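Local coordinates for subclass B3 metallo-beta-lactamase (PDB 7LUU), which probably hydrolyses beta-lactam antibiotics with two active-site zinc ions, as a subclass B3 enzyme with a glutamate among its metal ligands, at residues V78-T83 / R106-D111; A219-S224 / R253-L258. One frame throughout, in Å; residues are numbered along the deposited sequence.

Contact 1. Residues V78-T83 / R106-D111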
ATOM      1  N   VAL A  78       4.551  -1.544  -6.210  1.00 11.74           N
ATOM      2  CA  VAL A  78       3.293  -1.291  -6.935  1.00 12.69           C
ATOM      3  C   VAL A  78       2.932  -2.588  -7.652  1.00 13.73           C
ATOM      4  O   VAL A  78       3.774  -3.143  -8.378  1.00 13.98           O
ATOM      5  CB  VAL A  78       3.451  -0.140  -7.965  1.00 11.24           C
ATOM      6  CG1 VAL A  78       2.116   0.110  -8.729  1.00 12.83           C
ATOM      7  CG2 VAL A  78       3.996   1.148  -7.269  1.00 13.45           C
ATOM      8  N   ALA A  79       1.714  -3.096  -7.436  1.00 13.30           N
ATOM      9  CA  ALA A  79       1.313  -4.366  -8.071  1.00 12.11           C
ATOM     10  C   ALA A  79       0.331  -4.114  -9.204  1.00 12.87           C
ATOM     11  O   ALA A  79      -0.335  -3.081  -9.243  1.00 14.50           O
ATOM     12  CB  ALA A  79       0.647  -5.314  -7.064  1.00 14.16           C
ATOM     13  N   LEU A  80       0.246  -5.066 -10.139  1.00 12.65           N
ATOM     14  CA  LEU A  80      -0.675  -4.999 -11.289  1.00 12.95           C
ATOM     15  C   LEU A  80      -1.306  -6.380 -11.400  1.00 15.62           C
ATOM     16  O   LEU A  80      -0.593  -7.389 -11.396  1.00 15.94           O
ATOM     17  CB  LEU A  80       0.065  -4.632 -12.596  1.00 15.35           C
ATOM     18  CG  LEU A  80      -0.877  -4.680 -13.774  1.00 12.99           C
ATOM     19  CD1 LEU A  80      -1.706  -3.349 -13.759  1.00 16.38           C
ATOM     20  CD2 LEU A  80       0.033  -4.739 -15.016  1.00 17.00           C
ATOM     21  N   ILE A  81      -2.634  -6.429 -11.388  1.00 13.46           N
ATOM     22  CA  ILE A  81      -3.372  -7.696 -11.517  1.00 15.35           C
ATOM     23  C   ILE A  81      -4.151  -7.660 -12.809  1.00 16.89           C
ATOM     24  O   ILE A  81      -4.957  -6.743 -13.022  1.00 14.90           O
ATOM     25  CB  ILE A  81      -4.348  -7.910 -10.336  1.00 15.88           C
ATOM     26  CG1 ILE A  81      -3.585  -7.802  -9.009  1.00 19.09           C
ATOM     27  CG2 ILE A  81      -5.127  -9.276 -10.480  1.00 17.76           C
ATOM     28  CD1 ILE A  81      -4.552  -7.723  -7.829  1.00 16.99           C
ATOM     29  N   ASP A  82      -3.947  -8.662 -13.657  1.00 15.65           N
ATOM     30  CA  ASP A  82      -4.733  -8.823 -14.874  1.00 20.14           C
ATOM     31  C   ASP A  82      -5.911  -9.750 -14.569  1.00 21.07           C
ATOM     32  O   ASP A  82      -5.751 -10.968 -14.478  1.00 23.11           O
ATOM     33  CB  ASP A  82      -3.850  -9.347 -16.000  1.00 20.91           C
ATOM     34  CG  ASP A  82      -4.638  -9.669 -17.246  1.00 27.20           C
ATOM     35  OD1 ASP A  82      -5.839  -9.324 -17.258  1.00 24.14           O
ATOM     36  OD2 ASP A  82      -4.043 -10.362 -18.152  1.00 30.62           O
ATOM     37  N   THR A  83      -7.130  -9.188 -14.488  1.00 19.34           N
ATOM     38  CA  THR A  83      -8.257  -9.962 -13.976  1.00 21.91           C
ATOM     39  C   THR A  83      -9.018 -10.712 -15.067  1.00 26.49           C
ATOM     40  O   THR A  83      -9.900 -11.508 -14.745  1.00 27.11           O
ATOM     41  CB  THR A  83      -9.257  -9.052 -13.273  1.00 24.16           C
ATOM     42  OG1 THR A  83      -9.920  -8.285 -14.303  1.00 22.64           O
ATOM     43  CG2 THR A  83      -8.541  -8.026 -12.313  1.00 17.11           C
ATOM     44  N   ARG A 106       3.195  -0.810 -19.646  1.00 16.19           N
ATOM     45  CA  ARG A 106       3.373  -1.018 -21.080  1.00 16.46           C
ATOM     46  C   ARG A 106       4.484  -2.005 -21.400  1.00 18.56           C
ATOM     47  O   ARG A 106       4.390  -2.766 -22.394  1.00 19.35           O
ATOM     48  CB  ARG A 106       3.644   0.341 -21.732  1.00 15.20           C
ATOM     49  CG  ARG A 106       2.375   1.187 -21.831  1.00 18.87           C
ATOM     50  CD  ARG A 106       2.722   2.474 -22.632  1.00 23.59           C
ATOM     51  NE  ARG A 106       1.545   3.307 -22.673  1.00 39.41           N
ATOM     52  CZ  ARG A 106       1.400   4.394 -21.923  1.00 48.47           C
ATOM     53  NH1 ARG A 106       0.264   5.084 -21.987  1.00 57.76           N
ATOM     54  NH2 ARG A 106       2.405   4.790 -21.138  1.00 40.38           N
ATOM     55  N   LYS A 107       5.572  -2.006 -20.609  1.00 19.46           N
ATOM     56  CA  LYS A 107       6.667  -2.938 -20.885  1.00 18.21           C
ATOM     57  C   LYS A 107       6.215  -4.378 -20.765  1.00 20.31           C
ATOM     58  O   LYS A 107       6.737  -5.257 -21.460  1.00 21.89           O
ATOM     59  CB  LYS A 107       7.807  -2.701 -19.911  1.00 17.84           C
ATOM     60  CG  LYS A 107       8.572  -1.446 -20.113  1.00 23.28           C
ATOM     61  CD  LYS A 107       9.604  -1.261 -18.978  1.00 30.23           C
ATOM     62  CE  LYS A 107      10.512  -0.060 -19.341  1.00 41.61           C
ATOM     63  NZ  LYS A 107      11.568   0.106 -18.334  1.00 46.47           N
ATOM     64  N   LEU A 108       5.238  -4.640 -19.897  1.00 18.25           N
ATOM     65  CA  LEU A 108       4.647  -5.966 -19.738  1.00 18.63           C
ATOM     66  C   LEU A 108       3.663  -6.312 -20.849  1.00 20.43           C
ATOM     67  O   LEU A 108       3.121  -7.426 -20.826  1.00 24.75           O
ATOM     68  CB  LEU A 108       3.927  -6.070 -18.394  1.00 15.87           C
ATOM     69  CG  LEU A 108       4.840  -6.003 -17.146  1.00 17.65           C
ATOM     70  CD1 LEU A 108       3.931  -6.052 -15.872  1.00 20.71           C
ATOM     71  CD2 LEU A 108       5.755  -7.243 -17.147  1.00 17.85           C
ATOM     72  N   GLY A 109       3.356  -5.372 -21.746  1.00 19.68           N
ATOM     73  CA  GLY A 109       2.451  -5.601 -22.844  1.00 19.02           C
ATOM     74  C   GLY A 109       1.032  -5.194 -22.593  1.00 21.52           C
ATOM     75  O   GLY A 109       0.152  -5.558 -23.379  1.00 21.76           O
ATOM     76  N   PHE A 110       0.773  -4.420 -21.541  1.00 17.75           N
ATOM     77  CA  PHE A 110      -0.589  -4.039 -21.192  1.00 17.48           C
ATOM     78  C   PHE A 110      -0.855  -2.579 -21.580  1.00 19.96           C
ATOM     79  O   PHE A 110       0.073  -1.755 -21.691  1.00 21.45           O
ATOM     80  CB  PHE A 110      -0.800  -4.207 -19.674  1.00 17.48           C
ATOM     81  CG  PHE A 110      -0.787  -5.656 -19.202  1.00 18.64           C
ATOM     82  CD1 PHE A 110      -1.841  -6.478 -19.485  1.00 18.68           C
ATOM     83  CD2 PHE A 110       0.232  -6.110 -18.398  1.00 18.54           C
ATOM     84  CE1 PHE A 110      -1.876  -7.792 -19.057  1.00 23.20           C
ATOM     85  CE2 PHE A 110       0.230  -7.459 -17.960  1.00 20.00           C
ATOM     86  CZ  PHE A 110      -0.801  -8.280 -18.291  1.00 23.31           C
ATOM     87  N   ASP A 111      -2.151  -2.268 -21.764  1.00 19.18           N
ATOM     88  CA  ASP A 111      -2.610  -0.910 -22.042  1.00 18.22           C
ATOM     89  C   ASP A 111      -3.112  -0.324 -20.737  1.00 16.16           C
ATOM     90  O   ASP A 111      -4.103  -0.838 -20.188  1.00 17.96           O
ATOM     91  CB  ASP A 111      -3.728  -0.944 -23.084  1.00 17.91           C
ATOM     92  CG  ASP A 111      -4.138   0.427 -23.557  1.00 19.50           C
ATOM     93  OD1 ASP A 111      -3.847   1.439 -22.881  1.00 21.58           O
ATOM     94  OD2 ASP A 111      -4.808   0.484 -24.643  1.00 28.53           O
TER

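Contact 2. Residues A219-S224 / R253-L258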
ATOM      1  N   ALA A 219      -2.135 -17.801  -2.729  1.00 17.49           N
ATOM      2  CA  ALA A 219      -2.737 -16.685  -2.025  1.00 16.61           C
ATOM      3  C   ALA A 219      -1.722 -15.560  -1.869  1.00 19.53           C
ATOM      4  O   ALA A 219      -0.693 -15.742  -1.185  1.00 17.48           O
ATOM      5  CB  ALA A 219      -3.186 -17.153  -0.648  1.00 20.04           C
ATOM      6  N   ILE A 220      -1.968 -14.416  -2.528  1.00 15.02           N
ATOM      7  CA  ILE A 220      -1.034 -13.291  -2.472  1.00 14.31           C
ATOM      8  C   ILE A 220      -1.588 -12.261  -1.483  1.00 15.41           C
ATOM      9  O   ILE A 220      -2.802 -11.954  -1.458  1.00 14.67           O
ATOM     10  CB  ILE A 220      -0.867 -12.643  -3.864  1.00 15.57           C
ATOM     11  CG1 ILE A 220      -0.334 -13.723  -4.855  1.00 18.12           C
ATOM     12  CG2 ILE A 220       0.088 -11.495  -3.786  1.00 16.25           C
ATOM     13  CD1 ILE A 220      -0.106 -13.081  -6.291  1.00 20.80           C
ATOM     14  N   VAL A 221      -0.691 -11.664  -0.694  1.00 13.27           N
ATOM     15  CA  VAL A 221      -1.054 -10.590   0.207  1.00 12.73           C
ATOM     16  C   VAL A 221      -0.196  -9.383  -0.149  1.00 13.49           C
ATOM     17  O   VAL A 221       1.030  -9.488  -0.111  1.00 14.61           O
ATOM     18  CB  VAL A 221      -0.768 -10.991   1.663  1.00 14.04           C
ATOM     19  CG1 VAL A 221      -1.044  -9.807   2.629  1.00 13.56           C
ATOM     20  CG2 VAL A 221      -1.703 -12.160   2.015  1.00 14.84           C
ATOM     21  N   PHE A 222      -0.837  -8.220  -0.398  1.00 12.80           N
ATOM     22  CA  PHE A 222      -0.111  -6.961  -0.555  1.00 11.85           C
ATOM     23  C   PHE A 222      -0.343  -6.221   0.738  1.00 11.85           C
ATOM     24  O   PHE A 222      -1.464  -5.722   0.979  1.00 13.84           O
ATOM     25  CB  PHE A 222      -0.633  -6.196  -1.777  1.00 11.69           C
ATOM     26  CG  PHE A 222       0.240  -4.976  -2.153  1.00 11.64           C
ATOM     27  CD1 PHE A 222       0.394  -3.939  -1.256  1.00 12.44           C
ATOM     28  CD2 PHE A 222       0.950  -4.937  -3.377  1.00 12.50           C
ATOM     29  CE1 PHE A 222       1.129  -2.828  -1.591  1.00 11.66           C
ATOM     30  CE2 PHE A 222       1.682  -3.810  -3.728  1.00 14.43           C
ATOM     31  CZ  PHE A 222       1.789  -2.758  -2.838  1.00 13.85           C
ATOM     32  N   ALA A 223       0.679  -6.223   1.608  1.00 12.96           N
ATOM     33  CA  ALA A 223       0.541  -5.735   3.001  1.00 12.25           C
ATOM     34  C   ALA A 223       0.833  -4.259   3.079  1.00 12.76           C
ATOM     35  O   ALA A 223       1.817  -3.782   2.506  1.00 13.94           O
ATOM     36  CB  ALA A 223       1.535  -6.491   3.924  1.00 15.12           C
ATOM     37  N   SER A 224      -0.057  -3.509   3.749  1.00 13.65           N
ATOM     38  CA  SER A 224       0.306  -2.142   4.091  1.00 13.68           C
ATOM     39  C   SER A 224       1.474  -2.139   5.055  1.00 12.11           C
ATOM     40  O   SER A 224       1.756  -3.143   5.741  1.00 15.73           O
ATOM     41  CB  SER A 224      -0.854  -1.394   4.760  1.00 13.71           C
ATOM     42  OG  SER A 224      -1.034  -1.916   6.108  1.00 15.89           O
ATOM     43  N   ARG A 253      -3.191  -9.720  14.513  1.00 20.57           N
ATOM     44  CA  ARG A 253      -4.113 -10.860  14.501  1.00 20.51           C
ATOM     45  C   ARG A 253      -4.565 -11.172  13.076  1.00 20.02           C
ATOM     46  O   ARG A 253      -4.559 -12.349  12.662  1.00 20.65           O
ATOM     47  CB  ARG A 253      -5.350 -10.596  15.380  1.00 21.40           C
ATOM     48  CG  ARG A 253      -5.058 -10.474  16.905  1.00 25.83           C
ATOM     49  CD  ARG A 253      -6.352 -10.440  17.800  1.00 31.47           C
ATOM     50  NE  ARG A 253      -7.183  -9.249  17.611  1.00 37.05           N
ATOM     51  CZ  ARG A 253      -7.023  -8.101  18.288  1.00 28.81           C
ATOM     52  NH1 ARG A 253      -6.063  -7.981  19.198  1.00 42.77           N
ATOM     53  NH2 ARG A 253      -7.817  -7.091  18.057  1.00 32.39           N
ATOM     54  N   ARG A 254      -4.847 -10.124  12.293  1.00 19.04           N
ATOM     55  CA  ARG A 254      -5.241 -10.308  10.896  1.00 19.57           C
ATOM     56  C   ARG A 254      -4.109 -10.940  10.120  1.00 20.48           C
ATOM     57  O   ARG A 254      -4.304 -11.919   9.374  1.00 21.78           O
ATOM     58  CB  ARG A 254      -5.632  -8.970  10.257  1.00 20.96           C
ATOM     59  CG  ARG A 254      -5.817  -9.049   8.730  1.00 18.35           C
ATOM     60  CD  ARG A 254      -6.995 -10.006   8.421  1.00 19.23           C
ATOM     61  NE  ARG A 254      -8.167  -9.585   9.192  1.00 22.87           N
ATOM     62  CZ  ARG A 254      -9.038 -10.414   9.771  1.00 25.41           C
ATOM     63  NH1 ARG A 254      -8.899 -11.740   9.656  1.00 27.40           N
ATOM     64  NH2 ARG A 254     -10.040  -9.932  10.501  1.00 33.29           N
ATOM     65  N   MET A 255      -2.908 -10.355  10.234  1.00 17.95           N
ATOM     66  CA  MET A 255      -1.787 -10.852   9.434  1.00 17.92           C
ATOM     67  C   MET A 255      -1.388 -12.283   9.829  1.00 23.34           C
ATOM     68  O   MET A 255      -0.933 -13.050   8.982  1.00 26.83           O
ATOM     69  CB  MET A 255      -0.597  -9.891   9.589  1.00 19.39           C
ATOM     70  CG  MET A 255      -0.846  -8.583   8.895  1.00 25.79           C
ATOM     71  SD  MET A 255      -1.049  -8.682   7.073  1.00 31.61           S
ATOM     72  CE  MET A 255       0.560  -9.211   6.677  1.00 30.89           C
ATOM     73  N   GLY A 256      -1.623 -12.682  11.069  1.00 24.59           N
ATOM     74  CA  GLY A 256      -1.436 -14.074  11.459  1.00 30.91           C
ATOM     75  C   GLY A 256      -2.501 -15.019  10.924  1.00 33.17           C
ATOM     76  O   GLY A 256      -2.213 -16.212  10.750  1.00 34.64           O
ATOM     77  N   ALA A 257      -3.707 -14.526  10.649  1.00 28.60           N
ATOM     78  CA  ALA A 257      -4.811 -15.333  10.129  1.00 31.25           C
ATOM     79  C   ALA A 257      -4.798 -15.503   8.610  1.00 31.20           C
ATOM     80  O   ALA A 257      -5.419 -16.444   8.097  1.00 28.73           O
ATOM     81  CB  ALA A 257      -6.164 -14.722  10.515  1.00 35.80           C
ATOM     82  N   LEU A 258      -4.156 -14.601   7.865  1.00 21.98           N
ATOM     83  CA  LEU A 258      -4.265 -14.644   6.423  1.00 21.46           C
ATOM     84  C   LEU A 258      -3.593 -15.865   5.851  1.00 23.11           C
ATOM     85  O   LEU A 258      -2.508 -16.258   6.284  1.00 25.29           O
ATOM     86  CB  LEU A 258      -3.592 -13.414   5.801  1.00 19.59           C
ATOM     87  CG  LEU A 258      -4.366 -12.141   5.827  1.00 24.01           C
ATOM     88  CD1 LEU A 258      -3.481 -10.972   5.403  1.00 23.14           C
ATOM     89  CD2 LEU A 258      -5.655 -12.285   4.980  1.00 27.43           C
TER

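Contact 1. Residues V78-T83 / R106-D111
L80 and D82 on strand 79-82 meet L108 and F110 in a partly buried contact, where the turn that follows helix 98-107 packs on the N-terminal sheet of the metallo-beta-lactamase alpha-beta/beta-alpha sandwich. The helix stops in a Schellman motif: G109 takes a positive phi of 95°, and its N bonds to R106 O at 2.9 Å. L108, just before G109, and F110, just after it, both point toward the strand. On the strand L80 and D82 face them, while I81 between the two points away. L80 reaches across with one methyl, CD2, which lies 3.7 Å from F110 CD2, oblique to the ring, and 4.2 Å from L108 CD1. The ring of F110 also packs edge-to-face with Y69 and touches V105 of the helix. D82 holds its CG anti to the backbone N (chi1 174°), which carries the carboxylate out to the ring. OD1 accepts from G84 N and hydrogen-bonds a glycerol that probably came from the crystallisation liquor. OD2 sits at the ring edge near its plane, and the carboxylate plane is turned 76° from that of the ring; this is consistent with weak attraction to the ring hydrogens, D82 OD2 coming to 3.5 Å from F110 CE1.

Contact 2. Residues A219-S224 / R253-L258
V221 and A223 meet M255 and L258 without any flat group between them: the contact is made by apolar methyl groups, and no hydrogen bond crosses it. The one ring in the two segments, that of F222, lies on the other side of the strand, where it touches S77, D91, T121 and I264. What meets between strand and helix is a small cluster of methyls, although the CB of A223 is not aimed at the helix. V221 points both its branches at L258, whose CD1 sits 3.9 Å from V221 CG1 and 4.0 Å from V221 CG2; this nearly even spacing puts one leucine methyl against the fork of the valine. L258 is the first residue to leave helical backbone angles (psi 142°), and its side chain points toward the strand. M255, one turn earlier, arrives differently. Its side chain does not set out toward the strand, but the chain bends at chi2 (-63°) and again at chi3 (-65°), bringing the terminal methyl inward. M255 CE thereby reaches A223 CB at 4.0 Å and lies more loosely at 4.4 Å from V221 CG1.

The contact belongs to a beta-alpha-beta unit: strand 216-223, helix 242-257 and strand 262-265, the two strands running parallel as neighbours, with V221 bonded through its backbone to I262 and I264. Helix 282-300 adds to the packing, C283 touching both V221 and M255, and Y286 touching both A223 and M255. C283 is also tied to C260 by a disulfide, linking that helix to the chain just beyond helix 242-257.

How the contacts relate
Both contacts set a strand against the last turn of a helix or the residues that follow it, without hydrogen bonds between the paired segments, but they belong to different sheets and their centres are 23 Å apart. Contact 1 is peripheral, about 17 Å from the centre of the chain, and mixes apolar methyls with a ring and a carboxylate. Contact 2 lies deeper, at about 12 Å, and is purely apolar; its A223 side chain is about 12 Å from a zinc ion, whereas contact 1 lies away from the metal site. The two strands nevertheless meet at the interface of the sandwich: A79 CB packs 3.7 Å from F222 CD2, each on the face turned from its own helix.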